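Local structure of putative cobalamin synthesis related protein (Corynebacterium diphtheriae, 2NPN) at residues 26-36 and 55-66. The protein binds S-adenosylmethionine and is probably a precorrin-6A synthase, a methyltransferase of cobalamin biosynthesis. Sequence-based numbering, arbitrary orientation.
Sequences LRHAQAIVALD and HAPGTPIYAVTD
Ile32 and Thr59 meet at about a right angle, CG2 of the threonine lying 3.7 Å from both CG1 and CD1 of the isoleucine. Chi1 of Thr59 (-48°) sends its two branches different ways: the methyl, anti to the backbone N, goes to Ile32, while OG1, beside that N, donates to a water that also bonds the carbonyls of Leu26 and Ala29. Ile32 CD1 further reaches Ala56 CB, 4.1 Å away. Beyond this point strands 31-35 and 61-64 run parallel as neighbours, a beta-alpha-beta unit whose connection is helix 42-55. Four hydrogen bonds join them, from Tyr62 N to Ile32 O (2.8 Å) through Asp36 N to Val64 O (175° at the hydrogen); a second water links Ile32 N to Pro60 O.

Side chains alternate between the faces. Val33 CG1 touches the Tyr62 ring at its edge, 4.2 Å from CD2, and Leu35 CD2 lies alongside Val64, 3.8 Å from CB; helix 78-98 packs over Val33 and Tyr62. On the other face Ala34 CB meets Ile61 CG2 at 4.1 Å, beneath helix 42-55. At Asp36, OD2 accepts a hydrogen bond from a water that is also bonded to Thr65 OG1, and OD1 forms a salt bridge with Arg48. Strand 61-64 is the outermost of the parallel sheet within the chain. The chemistry implies that backbone bonds and apolar contacts hold it to strand 31-35, with waters bridging further backbone polar groups.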
ATOM      1  N   LEU A  26      -7.501  11.224 -11.786  1.00 12.37           N
ATOM      2  CA  LEU A  26      -7.523  12.258 -10.757  1.00 11.89           C
ATOM      3  C   LEU A  26      -8.107  13.566 -11.313  1.00 11.45           C
ATOM      4  O   LEU A  26      -8.889  14.237 -10.657  1.00 11.38           O
ATOM      5  CB  LEU A  26      -6.112  12.502 -10.217  1.00 13.56           C
ATOM      6  CG  LEU A  26      -5.547  11.372  -9.346  1.00 15.32           C
ATOM      7  CD1 LEU A  26      -4.024  11.594  -9.176  1.00 18.51           C
ATOM      8  CD2 LEU A  26      -6.266  11.337  -7.998  1.00 20.14           C
ATOM      9  N   ARG A  27      -7.665  13.921 -12.518  1.00 10.27           N
ATOM     10  CA  ARG A  27      -8.103  15.165 -13.143  1.00 10.46           C
ATOM     11  C   ARG A  27      -9.552  15.176 -13.566  1.00 10.55           C
ATOM     12  O   ARG A  27     -10.146  16.256 -13.628  1.00  9.97           O
ATOM     13  CB  ARG A  27      -7.239  15.500 -14.328  1.00  9.81           C
ATOM     14  CG  ARG A  27      -5.823  15.793 -13.925  1.00 13.26           C
ATOM     15  CD  ARG A  27      -5.052  16.397 -15.032  1.00 17.65           C
ATOM     16  NE  ARG A  27      -5.431  17.790 -15.239  1.00 19.36           N
ATOM     17  CZ  ARG A  27      -5.014  18.547 -16.251  1.00 22.31           C
ATOM     18  NH1 ARG A  27      -4.207  18.051 -17.179  1.00 26.63           N
ATOM     19  NH2 ARG A  27      -5.411  19.792 -16.351  1.00 22.81           N
ATOM     20  N   HIS A  28     -10.100  14.003 -13.866  1.00 10.53           N
ATOM     21  CA  HIS A  28     -11.510  13.900 -14.212  1.00 12.65           C
ATOM     22  C   HIS A  28     -12.463  13.668 -13.020  1.00 12.76           C
ATOM     23  O   HIS A  28     -13.668  13.845 -13.178  1.00 15.12           O
ATOM     24  CB  HIS A  28     -11.671  12.836 -15.314  1.00 12.14           C
ATOM     25  CG  HIS A  28     -11.070  13.256 -16.623  1.00 12.21           C
ATOM     26  ND1 HIS A  28     -11.775  13.942 -17.590  1.00 14.65           N
ATOM     27  CD2 HIS A  28      -9.818  13.108 -17.112  1.00 11.66           C
ATOM     28  CE1 HIS A  28     -10.974  14.190 -18.613  1.00 11.41           C
ATOM     29  NE2 HIS A  28      -9.787  13.683 -18.352  1.00 16.11           N
ATOM     30  N   ALA A  29     -11.944  13.372 -11.839  1.00 13.21           N
ATOM     31  CA  ALA A  29     -12.809  13.160 -10.680  1.00 14.27           C
ATOM     32  C   ALA A  29     -13.360  14.469 -10.181  1.00 14.97           C
ATOM     33  O   ALA A  29     -12.637  15.445 -10.013  1.00 16.43           O
ATOM     34  CB  ALA A  29     -12.093  12.460  -9.557  1.00 14.13           C
ATOM     35  N   GLN A  30     -14.658  14.454  -9.938  1.00 15.92           N
ATOM     36  CA  GLN A  30     -15.362  15.572  -9.323  1.00 15.08           C
ATOM     37  C   GLN A  30     -15.314  15.536  -7.783  1.00 14.99           C
ATOM     38  O   GLN A  30     -15.701  16.520  -7.116  1.00 14.93           O
ATOM     39  CB  GLN A  30     -16.791  15.567  -9.797  1.00 16.49           C
ATOM     40  CG  GLN A  30     -16.940  16.173 -11.171  1.00 18.63           C
ATOM     41  CD  GLN A  30     -17.827  15.341 -12.079  1.00 20.75           C
ATOM     42  OE1 GLN A  30     -17.995  14.137 -11.866  1.00 23.81           O
ATOM     43  NE2 GLN A  30     -18.372  15.968 -13.109  1.00 23.24           N
ATOM     44  N   ALA A  31     -14.905  14.397  -7.236  1.00 14.40           N
ATOM     45  CA  ALA A  31     -14.668  14.214  -5.818  1.00 14.35           C
ATOM     46  C   ALA A  31     -13.591  13.180  -5.607  1.00 14.86           C
ATOM     47  O   ALA A  31     -13.483  12.279  -6.392  1.00 14.68           O
ATOM     48  CB  ALA A  31     -15.928  13.773  -5.089  1.00 15.49           C
ATOM     49  N   ILE A  32     -12.847  13.338  -4.515  1.00 16.23           N
ATOM     50  CA  ILE A  32     -11.760  12.451  -4.143  1.00 16.54           C
ATOM     51  C   ILE A  32     -11.935  11.971  -2.708  1.00 16.97           C
ATOM     52  O   ILE A  32     -12.159  12.765  -1.799  1.00 17.32           O
ATOM     53  CB  ILE A  32     -10.378  13.110  -4.315  1.00 16.16           C
ATOM     54  CG1 ILE A  32     -10.140  13.489  -5.779  1.00 17.72           C
ATOM     55  CG2 ILE A  32      -9.278  12.127  -3.878  1.00 18.32           C
ATOM     56  CD1 ILE A  32      -8.839  14.258  -6.021  1.00 20.88           C
ATOM     57  N   VAL A  33     -11.816  10.658  -2.517  1.00 16.22           N
ATOM     58  CA  VAL A  33     -11.987  10.020  -1.194  1.00 17.11           C
ATOM     59  C   VAL A  33     -10.721   9.199  -0.900  1.00 16.42           C
ATOM     60  O   VAL A  33     -10.096   8.598  -1.788  1.00 17.34           O
ATOM     61  CB  VAL A  33     -13.217   9.069  -1.150  1.00 17.56           C
ATOM     62  CG1 VAL A  33     -13.370   8.379   0.246  1.00 18.97           C
ATOM     63  CG2 VAL A  33     -14.523   9.815  -1.540  1.00 18.61           C
ATOM     64  N   ALA A  34     -10.375   9.112   0.376  1.00 16.16           N
ATOM     65  CA  ALA A  34      -9.322   8.208   0.787  1.00 16.63           C
ATOM     66  C   ALA A  34      -9.733   7.549   2.094  1.00 16.93           C
ATOM     67  O   ALA A  34     -10.153   8.240   3.029  1.00 17.72           O
ATOM     68  CB  ALA A  34      -8.046   8.954   0.961  1.00 17.66           C
ATOM     69  N   LEU A  35      -9.648   6.218   2.146  1.00 17.10           N
ATOM     70  CA  LEU A  35      -9.982   5.487   3.371  1.00 18.05           C
ATOM     71  C   LEU A  35      -8.675   5.272   4.118  1.00 19.40           C
ATOM     72  O   LEU A  35      -7.742   4.680   3.570  1.00 21.09           O
ATOM     73  CB  LEU A  35     -10.662   4.158   3.020  1.00 18.17           C
ATOM     74  CG  LEU A  35     -11.918   4.290   2.137  1.00 18.74           C
ATOM     75  CD1 LEU A  35     -12.465   2.919   1.677  1.00 20.69           C
ATOM     76  CD2 LEU A  35     -13.027   5.096   2.839  1.00 18.78           C
ATOM     77  N   ASP A  36      -8.589   5.782   5.339  1.00 19.62           N
ATOM     78  CA  ASP A  36      -7.347   5.708   6.126  1.00 20.00           C
ATOM     79  C   ASP A  36      -7.488   4.796   7.341  1.00 20.18           C
ATOM     80  O   ASP A  36      -8.579   4.662   7.904  1.00 19.96           O
ATOM     81  CB  ASP A  36      -6.925   7.117   6.557  1.00 20.58           C
ATOM     82  CG  ASP A  36      -6.500   7.988   5.387  1.00 22.38           C
ATOM     83  OD1 ASP A  36      -6.087   7.440   4.341  1.00 25.00           O
ATOM     84  OD2 ASP A  36      -6.553   9.228   5.528  1.00 25.29           O
ATOM     85  N   HIS A  55      -1.787  17.430  -9.416  1.00 24.00           N
ATOM     86  CA  HIS A  55      -2.536  16.934 -10.591  1.00 24.13           C
ATOM     87  C   HIS A  55      -4.013  17.294 -10.596  1.00 24.75           C
ATOM     88  O   HIS A  55      -4.578  17.594 -11.664  1.00 26.44           O
ATOM     89  CB  HIS A  55      -2.291  15.423 -10.776  1.00 24.24           C
ATOM     90  CG  HIS A  55      -0.842  15.108 -10.934  1.00 23.64           C
ATOM     91  ND1 HIS A  55      -0.151  15.408 -12.084  1.00 23.20           N
ATOM     92  CD2 HIS A  55       0.077  14.643 -10.055  1.00 24.04           C
ATOM     93  CE1 HIS A  55       1.127  15.114 -11.921  1.00 23.72           C
ATOM     94  NE2 HIS A  55       1.292  14.651 -10.698  1.00 21.25           N
ATOM     95  N   ALA A  56      -4.637  17.301  -9.430  1.00 24.86           N
ATOM     96  CA  ALA A  56      -6.047  17.671  -9.329  1.00 24.69           C
ATOM     97  C   ALA A  56      -6.156  18.853  -8.415  1.00 24.02           C
ATOM     98  O   ALA A  56      -6.870  18.787  -7.406  1.00 25.22           O
ATOM     99  CB  ALA A  56      -6.899  16.513  -8.808  1.00 24.54           C
ATOM    100  N   PRO A  57      -5.428  19.940  -8.732  1.00 24.02           N
ATOM    101  CA  PRO A  57      -5.595  21.055  -7.826  1.00 23.80           C
ATOM    102  C   PRO A  57      -7.044  21.502  -7.829  1.00 23.49           C
ATOM    103  O   PRO A  57      -7.758  21.358  -8.847  1.00 22.98           O
ATOM    104  CB  PRO A  57      -4.679  22.141  -8.405  1.00 24.18           C
ATOM    105  CG  PRO A  57      -4.406  21.749  -9.788  1.00 23.82           C
ATOM    106  CD  PRO A  57      -4.489  20.257  -9.826  1.00 23.69           C
ATOM    107  N   GLY A  58      -7.475  22.000  -6.681  1.00 23.08           N
ATOM    108  CA  GLY A  58      -8.819  22.491  -6.517  1.00 22.61           C
ATOM    109  C   GLY A  58      -9.823  21.396  -6.238  1.00 22.40           C
ATOM    110  O   GLY A  58     -11.020  21.620  -6.408  1.00 23.12           O
ATOM    111  N   THR A  59      -9.357  20.219  -5.801  1.00 22.07           N
ATOM    112  CA  THR A  59     -10.262  19.136  -5.448  1.00 22.10           C
ATOM    113  C   THR A  59      -9.905  18.655  -4.053  1.00 22.79           C
ATOM    114  O   THR A  59      -8.822  18.078  -3.873  1.00 24.90           O
ATOM    115  CB  THR A  59     -10.192  17.967  -6.454  1.00 20.86           C
ATOM    116  OG1 THR A  59     -10.263  18.478  -7.793  1.00 23.15           O
ATOM    117  CG2 THR A  59     -11.348  17.003  -6.212  1.00 21.77           C
ATOM    118  N   PRO A  60     -10.783  18.923  -3.057  1.00 22.54           N
ATOM    119  CA  PRO A  60     -10.464  18.467  -1.694  1.00 22.29           C
ATOM    120  C   PRO A  60     -10.456  16.956  -1.560  1.00 21.94           C
ATOM    121  O   PRO A  60     -11.197  16.272  -2.255  1.00 21.11           O
ATOM    122  CB  PRO A  60     -11.604  19.051  -0.840  1.00 22.00           C
ATOM    123  CG  PRO A  60     -12.713  19.292  -1.787  1.00 23.58           C
ATOM    124  CD  PRO A  60     -12.074  19.628  -3.108  1.00 23.65           C
ATOM    125  N   ILE A  61      -9.606  16.448  -0.672  1.00 22.24           N
ATOM    126  CA  ILE A  61      -9.611  15.022  -0.353  1.00 21.39           C
ATOM    127  C   ILE A  61     -10.511  14.819   0.849  1.00 21.46           C
ATOM    128  O   ILE A  61     -10.296  15.465   1.916  1.00 21.55           O
ATOM    129  CB  ILE A  61      -8.204  14.510  -0.006  1.00 21.35           C
ATOM    130  CG1 ILE A  61      -7.245  14.686  -1.193  1.00 22.52           C
ATOM    131  CG2 ILE A  61      -8.287  13.056   0.465  1.00 22.60           C
ATOM    132  CD1 ILE A  61      -5.740  14.414  -0.829  1.00 24.86           C
ATOM    133  N   TYR A  62     -11.512  13.959   0.681  1.00 21.23           N
ATOM    134  CA  TYR A  62     -12.393  13.486   1.771  1.00 21.43           C
ATOM    135  C   TYR A  62     -11.769  12.248   2.410  1.00 20.84           C
ATOM    136  O   TYR A  62     -11.884  11.143   1.885  1.00 19.47           O
ATOM    137  CB  TYR A  62     -13.790  13.184   1.210  1.00 22.72           C
ATOM    138  CG  TYR A  62     -14.845  12.785   2.225  1.00 23.20           C
ATOM    139  CD1 TYR A  62     -15.456  13.742   3.031  1.00 26.23           C
ATOM    140  CD2 TYR A  62     -15.255  11.453   2.345  1.00 24.42           C
ATOM    141  CE1 TYR A  62     -16.447  13.388   3.953  1.00 24.93           C
ATOM    142  CE2 TYR A  62     -16.229  11.080   3.280  1.00 24.96           C
ATOM    143  CZ  TYR A  62     -16.821  12.053   4.073  1.00 25.06           C
ATOM    144  OH  TYR A  62     -17.804  11.694   4.982  1.00 25.48           O
ATOM    145  N   ALA A  63     -11.053  12.444   3.525  1.00 20.65           N
ATOM    146  CA  ALA A  63     -10.341  11.346   4.166  1.00 21.04           C
ATOM    147  C   ALA A  63     -11.216  10.752   5.265  1.00 21.13           C
ATOM    148  O   ALA A  63     -11.629  11.463   6.187  1.00 20.22           O
ATOM    149  CB  ALA A  63      -9.001  11.814   4.734  1.00 21.59           C
ATOM    150  N   VAL A  64     -11.540   9.471   5.130  1.00 20.58           N
ATOM    151  CA  VAL A  64     -12.360   8.771   6.109  1.00 21.48           C
ATOM    152  C   VAL A  64     -11.475   7.952   7.029  1.00 21.99           C
ATOM    153  O   VAL A  64     -10.728   7.076   6.551  1.00 21.62           O
ATOM    154  CB  VAL A  64     -13.376   7.849   5.425  1.00 21.63           C
ATOM    155  CG1 VAL A  64     -14.256   7.137   6.472  1.00 20.92           C
ATOM    156  CG2 VAL A  64     -14.216   8.641   4.456  1.00 20.88           C
ATOM    157  N   THR A  65     -11.571   8.231   8.332  1.00 22.17           N
ATOM    158  CA  THR A  65     -10.754   7.572   9.354  1.00 23.16           C
ATOM    159  C   THR A  65     -11.663   6.844  10.356  1.00 22.77           C
ATOM    160  O   THR A  65     -12.844   7.170  10.496  1.00 21.67           O
ATOM    161  CB  THR A  65      -9.820   8.588  10.093  1.00 23.46           C
ATOM    162  OG1 THR A  65      -9.466   9.660   9.203  1.00 26.06           O
ATOM    163  CG2 THR A  65      -8.542   7.895  10.573  1.00 24.64           C
ATOM    164  N   ASP A  66     -11.103   5.855  11.043  1.00 23.82           N
ATOM    165  CA  ASP A  66     -11.874   4.996  11.950  1.00 24.39           C
ATOM    166  C   ASP A  66     -12.188   5.714  13.261  1.00 25.06           C
ATOM    167  O   ASP A  66     -11.650   6.791  13.522  1.00 25.81           O
ATOM    168  CB  ASP A  66     -11.108   3.696  12.235  1.00 24.89           C
ATOM    169  CG  ASP A  66     -10.633   3.000  10.958  1.00 26.26           C
ATOM    170  OD1 ASP A  66     -11.198   3.264   9.872  1.00 27.06           O
ATOM    171  OD2 ASP A  66      -9.685   2.189  11.044  1.00 29.26           O
TER
HETATM  172  O   HOH W   1     -10.165  16.413  -9.985  1.00 28.07           O
HETATM  173  O   HOH W   2     -13.902  15.503  -2.681  1.00 26.17           O
HETATM  174  O   HOH W   3      -6.741  10.610   7.876  1.00 41.15           O